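Local coordinates for endoglucanase A (Clostridium longisporum, PDB 6Q1I), which hydrolyses internal beta-1,4-glucosidic linkages of cellulose and related polysaccharides such as lichenan and barley beta-glucan, with this chain forming its family 5 catalytic domain, at residues A[30-35]-A[113-118]; A[45-50]-A[79-84]; A[268-273]-A[308-313]. All coordinates share one frame; numbering follows the deposited sequence.

Contact 1 of 3, residues A[30-35]-A[113-118]; sequences TLDAKI and NTHHEG
Lys34 supplies the direct hydrogen bond between the two loops, its NZ lying 2.8 Å from His116 O. The chain runs fully extended until chi4 (62°), where it bends and swings the ammonium in nearly along the carbonyl axis. A lysine suits the place because NZ also makes a salt bridge with Glu80 and a hydrogen bond with Asn119.

A water provides the second polar link, donating to Asp32 OD2 (2.7 Å) and pairing with His116 NE2 at 2.8 Å. The other carboxylate oxygen closes back on its own loop, accepting Thr30 N at OD1 within the type I turn 30-33.

Packing completes the contact. Asp32 CB sits 3.6 Å from His115 CD2, the carboxylate and ring planes being 83° apart, while Asp32 O meets the edge of the His116 ring. CD2 of His115 in turn lies over the face of the His116 ring. Asn113 ND2 donates to His115 ND1 almost in the ring plane, fixing the ring's rotation. The His115 side chain is about 4 Å from that of Gln284, a residue changed in this structure at the probable nucleophile position.

The loops follow strands 23-27 and 109-113 of the TIM barrel, and Pro75 and Thr77, beyond the intervening strand 71-74, bridge them.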
loop_
_atom_site.group_PDB
_atom_site.type_symbol
_atom_site.label_atom_id
_atom_site.label_comp_id
_atom_site.label_asym_id
_atom_site.label_seq_id
_atom_site.Cartn_x
_atom_site.Cartn_y
_atom_site.Cartn_z
ATOM N N THR A 30 8.851 -7.962 -2.105
ATOM C CA THR A 30 9.281 -8.263 -3.469
ATOM C C THR A 30 10.027 -7.062 -4.044
ATOM O O THR A 30 11.200 -6.881 -3.714
ATOM C CB THR A 30 8.062 -8.731 -4.271
ATOM O OG1 THR A 30 7.440 -9.806 -3.551
ATOM C CG2 THR A 30 8.445 -9.258 -5.633
ATOM N N LEU A 31 9.397 -6.222 -4.873
ATOM C CA LEU A 31 10.088 -5.030 -5.372
ATOM C C LEU A 31 10.290 -3.986 -4.282
ATOM O O LEU A 31 11.007 -2.999 -4.509
ATOM C CB LEU A 31 9.358 -4.433 -6.572
ATOM C CG LEU A 31 9.162 -5.431 -7.721
ATOM C CD1 LEU A 31 8.361 -4.792 -8.831
ATOM C CD2 LEU A 31 10.478 -5.966 -8.256
ATOM N N ASP A 32 9.689 -4.208 -3.113
ATOM C CA ASP A 32 9.859 -3.385 -1.929
ATOM C C ASP A 32 10.958 -3.882 -1.007
ATOM O O ASP A 32 11.358 -3.142 -0.101
ATOM C CB ASP A 32 8.551 -3.336 -1.118
ATOM C CG ASP A 32 7.933 -4.709 -0.877
ATOM O OD1 ASP A 32 7.783 -5.483 -1.839
ATOM O OD2 ASP A 32 7.554 -4.994 0.277
ATOM N N ALA A 33 11.435 -5.111 -1.189
ATOM C CA ALA A 33 12.485 -5.631 -0.320
ATOM C C ALA A 33 13.669 -4.674 -0.323
ATOM O O ALA A 33 14.205 -4.333 -1.384
ATOM C CB ALA A 33 12.909 -7.028 -0.784
ATOM N N LYS A 34 14.066 -4.225 0.863
ATOM C CA LYS A 34 15.070 -3.173 0.991
ATOM C C LYS A 34 16.418 -3.843 1.207
ATOM O O LYS A 34 16.740 -4.278 2.317
ATOM C CB LYS A 34 14.729 -2.228 2.133
ATOM C CG LYS A 34 15.643 -1.020 2.201
ATOM C CD LYS A 34 15.335 -0.131 3.396
ATOM C CE LYS A 34 16.165 1.141 3.372
ATOM N NZ LYS A 34 15.889 1.984 2.185
ATOM N N ILE A 35 17.190 -3.933 0.133
ATOM C CA ILE A 35 18.451 -4.659 0.126
ATOM C C ILE A 35 19.554 -3.625 -0.015
ATOM O O ILE A 35 19.721 -3.019 -1.081
ATOM C CB ILE A 35 18.514 -5.693 -1.007
ATOM C CG1 ILE A 35 17.215 -6.498 -1.098
ATOM C CG2 ILE A 35 19.719 -6.614 -0.804
ATOM C CD1 ILE A 35 16.848 -7.258 0.148
ATOM N N ASN A 113 3.808 2.547 -5.744
ATOM C CA ASN A 113 4.201 3.509 -4.717
ATOM C C ASN A 113 5.715 3.705 -4.689
ATOM O O ASN A 113 6.446 3.184 -5.535
ATOM C CB ASN A 113 3.657 3.106 -3.337
ATOM C CG ASN A 113 4.430 1.991 -2.678
ATOM O OD1 ASN A 113 5.397 1.462 -3.232
ATOM N ND2 ASN A 113 4.001 1.626 -1.465
ATOM N N THR A 114 6.174 4.532 -3.745
ATOM C CA THR A 114 7.480 4.360 -3.121
ATOM C C THR A 114 7.237 3.720 -1.757
ATOM O O THR A 114 6.208 3.968 -1.116
ATOM C CB THR A 114 8.277 5.667 -2.978
ATOM O OG1 THR A 114 7.742 6.477 -1.926
ATOM C CG2 THR A 114 8.321 6.445 -4.282
ATOM N N HIS A 115 8.195 2.906 -1.300
ATOM C CA HIS A 115 7.921 2.025 -0.181
ATOM C C HIS A 115 8.911 2.280 0.962
ATOM O O HIS A 115 8.724 3.234 1.720
ATOM C CB HIS A 115 7.762 0.570 -0.618
ATOM C CG HIS A 115 6.949 -0.223 0.343
ATOM N ND1 HIS A 115 5.577 -0.129 0.396
ATOM C CD2 HIS A 115 7.312 -1.075 1.330
ATOM C CE1 HIS A 115 5.127 -0.919 1.351
ATOM N NE2 HIS A 115 6.159 -1.497 1.939
ATOM N N HIS A 116 9.938 1.444 1.133
ATOM C CA HIS A 116 10.831 1.567 2.294
ATOM C C HIS A 116 11.921 2.609 2.034
ATOM O O HIS A 116 13.095 2.293 1.817
ATOM C CB HIS A 116 11.471 0.231 2.645
ATOM C CG HIS A 116 10.523 -0.810 3.141
ATOM N ND1 HIS A 116 9.576 -0.555 4.106
ATOM C CD2 HIS A 116 10.416 -2.127 2.841
ATOM C CE1 HIS A 116 8.921 -1.671 4.375
ATOM N NE2 HIS A 116 9.406 -2.638 3.614
ATOM N N GLU A 117 11.517 3.881 2.083
ATOM C CA GLU A 117 12.420 4.998 1.827
ATOM C C GLU A 117 12.800 5.766 3.094
ATOM O O GLU A 117 13.450 6.807 2.999
ATOM C CB GLU A 117 11.843 5.975 0.793
ATOM C CG GLU A 117 11.177 5.357 -0.436
ATOM C CD GLU A 117 12.083 4.621 -1.403
ATOM O OE1 GLU A 117 13.331 4.683 -1.294
ATOM O OE2 GLU A 117 11.499 3.977 -2.304
ATOM N N GLY A 118 12.419 5.274 4.272
ATOM C CA GLY A 118 12.505 6.046 5.500
ATOM C C GLY A 118 13.908 6.295 6.028
ATOM O O GLY A 118 14.063 7.116 6.942
HETATM O O HOH W 1 8.067 -5.039 2.904
#

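Contact 2 of 3, residues A[45-50]-A[79-84]; sequences ISFETG and GEHLDG
His81 and Phe47 reach toward each other from opposite directions and meet as a T-shaped pair, the imidazole edge against the phenyl face. The planes are inclined at 59° and the ring centroids lie 4.2 Å apart. His81 CE1 stands over the centre of the phenyl ring, 3.4 Å from Phe47 CG and about equally far from the other five ring carbons. This carbon lies between two nitrogens, so its C-H is probably polarised and well suited to a pi face. The CB of His81 points to one side of segment 45-50, and chi1 of -52° helps to bring CE1 over the phenyl ring.

Glu80 joins through its aliphatic root: CB comes obliquely to Phe47 CE1 at 3.8 Å. The chain then bends at chi2 and carries the carboxylate away to a salt bridge with Lys34, so the glutamate offers the phenyl ring its CB, not its charge.

The contact belongs to the layer of loops following the barrel strands, away from the probable catalytic residues. Phe47 projects from helix 44-48, in the long connection after strand 23-27, and packs on the 3-10 segment 79-81, between strand 71-74 and helix 90-105. Trp92 of that helix stacks on the His81 ring, while Arg95, also on it, forms a salt bridge with Glu48 of helix 44-48.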
loop_
_atom_site.group_PDB
_atom_site.type_symbol
_atom_site.label_atom_id
_atom_site.label_comp_id
_atom_site.label_asym_id
_atom_site.label_seq_id
_atom_site.Cartn_x
_atom_site.Cartn_y
_atom_site.Cartn_z
ATOM N N ILE A 45 16.906 -8.554 -10.049
ATOM C CA ILE A 45 16.447 -9.803 -9.455
ATOM C C ILE A 45 17.101 -10.024 -8.099
ATOM O O ILE A 45 16.525 -10.674 -7.221
ATOM C CB ILE A 45 16.687 -10.977 -10.424
ATOM C CG1 ILE A 45 16.154 -10.623 -11.815
ATOM C CG2 ILE A 45 16.048 -12.234 -9.877
ATOM C CD1 ILE A 45 14.693 -10.165 -11.824
ATOM N N SER A 46 18.310 -9.493 -7.908
ATOM C CA SER A 46 18.972 -9.588 -6.612
ATOM C C SER A 46 18.173 -8.885 -5.525
ATOM O O SER A 46 18.211 -9.293 -4.360
ATOM C CB SER A 46 20.361 -8.959 -6.696
ATOM O OG SER A 46 21.130 -9.578 -7.705
ATOM N N PHE A 47 17.479 -7.807 -5.877
ATOM C CA PHE A 47 16.617 -7.105 -4.929
ATOM C C PHE A 47 15.280 -7.827 -4.774
ATOM O O PHE A 47 14.840 -8.104 -3.654
ATOM C CB PHE A 47 16.382 -5.682 -5.433
ATOM C CG PHE A 47 17.625 -4.830 -5.485
ATOM C CD1 PHE A 47 17.923 -3.959 -4.443
ATOM C CD2 PHE A 47 18.477 -4.875 -6.579
ATOM C CE1 PHE A 47 19.050 -3.162 -4.490
ATOM C CE2 PHE A 47 19.599 -4.075 -6.631
ATOM C CZ PHE A 47 19.886 -3.218 -5.580
ATOM N N GLU A 48 14.631 -8.135 -5.902
ATOM C CA GLU A 48 13.308 -8.753 -5.903
ATOM C C GLU A 48 13.276 -10.024 -5.068
ATOM O O GLU A 48 12.283 -10.295 -4.376
ATOM C CB GLU A 48 12.903 -9.052 -7.354
ATOM C CG GLU A 48 11.501 -9.617 -7.501
ATOM C CD GLU A 48 11.053 -9.725 -8.941
ATOM O OE1 GLU A 48 11.779 -9.233 -9.832
ATOM O OE2 GLU A 48 9.975 -10.308 -9.185
ATOM N N THR A 49 14.346 -10.827 -5.130
ATOM C CA THR A 49 14.442 -12.087 -4.399
ATOM C C THR A 49 15.215 -11.957 -3.089
ATOM O O THR A 49 15.439 -12.962 -2.411
ATOM C CB THR A 49 15.093 -13.174 -5.264
ATOM O OG1 THR A 49 16.461 -12.838 -5.526
ATOM C CG2 THR A 49 14.348 -13.360 -6.582
ATOM N N GLY A 50 15.600 -10.740 -2.703
ATOM C CA GLY A 50 16.510 -10.554 -1.586
ATOM C C GLY A 50 15.933 -10.864 -0.223
ATOM O O GLY A 50 16.701 -11.040 0.734
ATOM N N GLY A 79 15.125 3.819 -3.556
ATOM C CA GLY A 79 16.315 4.599 -3.242
ATOM C C GLY A 79 17.622 3.903 -3.585
ATOM O O GLY A 79 18.582 4.548 -4.017
ATOM N N GLU A 80 17.691 2.584 -3.373
ATOM C CA GLU A 80 18.891 1.805 -3.657
ATOM C C GLU A 80 19.202 1.724 -5.143
ATOM O O GLU A 80 20.260 1.202 -5.510
ATOM C CB GLU A 80 18.724 0.395 -3.084
ATOM C CG GLU A 80 18.856 0.294 -1.569
ATOM C CD GLU A 80 17.661 0.825 -0.789
ATOM O OE1 GLU A 80 16.534 0.875 -1.333
ATOM O OE2 GLU A 80 17.854 1.156 0.397
ATOM N N HIS A 81 18.298 2.200 -5.996
ATOM C CA HIS A 81 18.437 2.128 -7.444
ATOM C C HIS A 81 18.796 3.469 -8.054
ATOM O O HIS A 81 18.859 3.580 -9.280
ATOM C CB HIS A 81 17.147 1.557 -8.042
ATOM C CG HIS A 81 16.744 0.272 -7.402
ATOM N ND1 HIS A 81 17.413 -0.907 -7.639
ATOM C CD2 HIS A 81 15.811 -0.006 -6.463
ATOM C CE1 HIS A 81 16.889 -1.864 -6.897
ATOM N NE2 HIS A 81 15.917 -1.343 -6.171
ATOM N N LEU A 82 19.053 4.475 -7.225
ATOM C CA LEU A 82 19.476 5.787 -7.680
ATOM C C LEU A 82 20.997 5.882 -7.653
ATOM O O LEU A 82 21.644 5.454 -6.692
ATOM C CB LEU A 82 18.909 6.852 -6.742
ATOM C CG LEU A 82 17.393 7.042 -6.701
ATOM C CD1 LEU A 82 16.996 7.875 -5.503
ATOM C CD2 LEU A 82 16.923 7.700 -7.986
ATOM N N ASP A 83 21.567 6.450 -8.712
ATOM C CA ASP A 83 23.004 6.695 -8.749
ATOM C C ASP A 83 23.318 8.002 -8.018
ATOM O O ASP A 83 22.445 8.621 -7.406
ATOM C CB ASP A 83 23.541 6.593 -10.183
ATOM C CG ASP A 83 23.172 7.787 -11.071
ATOM O OD1 ASP A 83 22.662 8.819 -10.580
ATOM O OD2 ASP A 83 23.405 7.681 -12.295
ATOM N N GLY A 84 24.583 8.416 -8.052
ATOM C CA GLY A 84 24.995 9.601 -7.318
ATOM C C GLY A 84 24.401 10.893 -7.835
ATOM O O GLY A 84 24.476 11.912 -7.139
#

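Contact 3 of 3, residues A[268-273]-A[308-313]; sequences SYLNTF and QKRGIP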
loop_
_atom_site.group_PDB
_atom_site.type_symbol
_atom_site.label_atom_id
_atom_site.label_comp_id
_atom_site.label_asym_id
_atom_site.label_seq_id
_atom_site.Cartn_x
_atom_site.Cartn_y
_atom_site.Cartn_z
ATOM N N SER A 268 -14.987 6.131 10.664
ATOM C CA SER A 268 -14.092 7.266 10.878
ATOM C C SER A 268 -13.231 7.539 9.648
ATOM O O SER A 268 -12.986 8.701 9.304
ATOM C CB SER A 268 -13.236 7.071 12.135
ATOM O OG SER A 268 -12.106 6.240 11.896
ATOM N N TYR A 269 -12.797 6.489 8.947
ATOM C CA TYR A 269 -12.029 6.697 7.722
ATOM C C TYR A 269 -12.901 7.320 6.639
ATOM O O TYR A 269 -12.537 8.339 6.040
ATOM C CB TYR A 269 -11.444 5.374 7.224
ATOM C CG TYR A 269 -10.530 4.644 8.195
ATOM C CD1 TYR A 269 -9.893 5.310 9.243
ATOM C CD2 TYR A 269 -10.322 3.281 8.073
ATOM C CE1 TYR A 269 -9.066 4.635 10.125
ATOM C CE2 TYR A 269 -9.485 2.600 8.943
ATOM C CZ TYR A 269 -8.868 3.279 9.971
ATOM O OH TYR A 269 -8.043 2.606 10.847
ATOM N N LEU A 270 -14.059 6.715 6.371
ATOM C CA LEU A 270 -14.948 7.241 5.343
ATOM C C LEU A 270 -15.277 8.695 5.618
ATOM O O LEU A 270 -15.099 9.574 4.759
ATOM C CB LEU A 270 -16.239 6.422 5.329
ATOM C CG LEU A 270 -17.367 6.989 4.465
ATOM C CD1 LEU A 270 -16.945 7.015 3.005
ATOM C CD2 LEU A 270 -18.633 6.184 4.652
ATOM N N ASN A 271 -15.756 8.968 6.828
ATOM C CA ASN A 271 -16.362 10.258 7.104
ATOM C C ASN A 271 -15.311 11.343 7.280
ATOM O O ASN A 271 -15.527 12.487 6.866
ATOM C CB ASN A 271 -17.279 10.161 8.327
ATOM C CG ASN A 271 -18.451 9.198 8.117
ATOM O OD1 ASN A 271 -18.776 8.827 6.995
ATOM N ND2 ASN A 271 -19.074 8.787 9.205
ATOM N N THR A 272 -14.160 11.017 7.870
ATOM C CA THR A 272 -13.127 12.032 8.023
ATOM C C THR A 272 -12.597 12.457 6.664
ATOM O O THR A 272 -12.490 13.653 6.373
ATOM C CB THR A 272 -11.979 11.533 8.904
ATOM O OG1 THR A 272 -12.462 11.206 10.209
ATOM C CG2 THR A 272 -10.919 12.618 9.033
ATOM N N PHE A 273 -12.252 11.495 5.812
ATOM C CA PHE A 273 -11.709 11.873 4.512
ATOM C C PHE A 273 -12.769 12.499 3.612
ATOM O O PHE A 273 -12.458 13.443 2.881
ATOM C CB PHE A 273 -10.944 10.701 3.890
ATOM C CG PHE A 273 -9.679 10.379 4.640
ATOM C CD1 PHE A 273 -8.643 11.306 4.686
ATOM C CD2 PHE A 273 -9.528 9.182 5.316
ATOM C CE1 PHE A 273 -7.483 11.040 5.388
ATOM C CE2 PHE A 273 -8.364 8.912 6.016
ATOM C CZ PHE A 273 -7.351 9.834 6.057
ATOM N N GLN A 308 -16.332 -2.318 1.787
ATOM C CA GLN A 308 -16.951 -2.147 0.476
ATOM C C GLN A 308 -18.336 -1.511 0.570
ATOM O O GLN A 308 -18.712 -0.733 -0.315
ATOM C CB GLN A 308 -16.953 -3.484 -0.260
ATOM C CG GLN A 308 -15.574 -3.847 -0.798
ATOM C CD GLN A 308 -15.200 -2.954 -1.951
ATOM O OE1 GLN A 308 -15.666 -3.154 -3.070
ATOM N NE2 GLN A 308 -14.404 -1.924 -1.677
ATOM N N LYS A 309 -19.109 -1.808 1.620
ATOM C CA LYS A 309 -20.387 -1.127 1.833
ATOM C C LYS A 309 -20.204 0.377 1.957
ATOM O O LYS A 309 -21.126 1.145 1.664
ATOM C CB LYS A 309 -21.054 -1.643 3.111
ATOM C CG LYS A 309 -21.772 -2.973 2.962
ATOM C CD LYS A 309 -22.434 -3.407 4.271
ATOM C CE LYS A 309 -23.260 -4.675 4.098
ATOM N NZ LYS A 309 -23.721 -5.236 5.401
ATOM N N ARG A 310 -19.033 0.806 2.417
ATOM C CA ARG A 310 -18.689 2.209 2.588
ATOM C C ARG A 310 -17.930 2.783 1.399
ATOM O O ARG A 310 -17.532 3.953 1.443
ATOM C CB ARG A 310 -17.861 2.372 3.869
ATOM C CG ARG A 310 -18.669 2.122 5.137
ATOM C CD ARG A 310 -17.781 1.847 6.349
ATOM N NE ARG A 310 -18.561 1.778 7.576
ATOM C CZ ARG A 310 -19.260 0.718 7.975
ATOM N NH1 ARG A 310 -19.282 -0.399 7.255
ATOM N NH2 ARG A 310 -19.952 0.779 9.105
ATOM N N GLY A 311 -17.709 1.992 0.347
ATOM C CA GLY A 311 -16.962 2.460 -0.808
ATOM C C GLY A 311 -15.470 2.557 -0.590
ATOM O O GLY A 311 -14.811 3.353 -1.270
ATOM N N ILE A 312 -14.923 1.784 0.348
ATOM C CA ILE A 312 -13.507 1.802 0.692
ATOM C C ILE A 312 -12.858 0.533 0.141
ATOM O O ILE A 312 -13.122 -0.566 0.652
ATOM C CB ILE A 312 -13.288 1.897 2.209
ATOM C CG1 ILE A 312 -13.992 3.126 2.789
ATOM C CG2 ILE A 312 -11.784 1.911 2.516
ATOM C CD1 ILE A 312 -13.947 3.204 4.303
ATOM N N PRO A 313 -11.985 0.630 -0.858
ATOM C CA PRO A 313 -11.169 -0.528 -1.249
ATOM C C PRO A 313 -10.201 -0.917 -0.138
ATOM O O PRO A 313 -9.691 -0.063 0.593
ATOM C CB PRO A 313 -10.403 -0.020 -2.479
ATOM C CG PRO A 313 -11.144 1.177 -2.952
ATOM C CD PRO A 313 -11.767 1.786 -1.740
#
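Leu270 has its CG opposite the backbone N (chi1 170°), and with chi2 at 63° this sets both methyls beside Arg310. CD1 reaches Arg310 O at 3.5 Å, a van der Waals approach, while CD2 rests 4.0 Å from Arg310 CB and close to CG. The two side chains cross at about a right angle, CD2 lying on the aliphatic base of the arginine and CD1 against its carbonyl oxygen.

Ile312 meets the base of the leucine instead. Its chi2 of 174° stretches CD1 out to touch Leu270 CB at 4.1 Å, and the same methyl grazes Tyr269 CB at 4.4 Å. An isoleucine suits this buried place, where its CD1 meets the helix and the side chain also packs on Val280 and Ile282 of strand 280-285.

In this (beta/alpha)8 barrel, helices 256-275 and 293-309 are successive outer helices on either side of strand 280-285 in the chain. The contact lies where the second helix ends and turns into strand 314-318. Gly311 ends that helix in a Schellman motif: its phi of 75° is easily adopted without a side chain, and its N bonds back to Gln308 O at 3.0 Å. Gln308 NE2 adds a weak bond to Ile312 O across the turn.

Beyond CB and CG the arginine runs extended to its polar partners: NE forms a salt bridge with Asp267, and NH1 bonds to Ala306 O. Tyr269, for its part, also packs on Met218 of helix 215-219.

How the contacts relate
Contacts 1 and 2 are neighbours, their centres about 9 Å apart, and both join the connection after strand 23-27 to loops that follow later barrel strands. Lys34 and Glu80 tie them directly, and Ile35 O packs against Phe47. Contact 1, partly buried and beside the probable catalytic positions, relies on polar bonds and a bridging water; contact 2, buried but farther from the chain's centre, relies on ring packing. Contact 3 lies across the barrel, its centre about 27 Å from that of contact 1. Also partly buried, it packs helix 256-275 against the turn that follows helix 293-309 through aliphatic groups, the arginine's charge being paired with Asp267, outside the two segments.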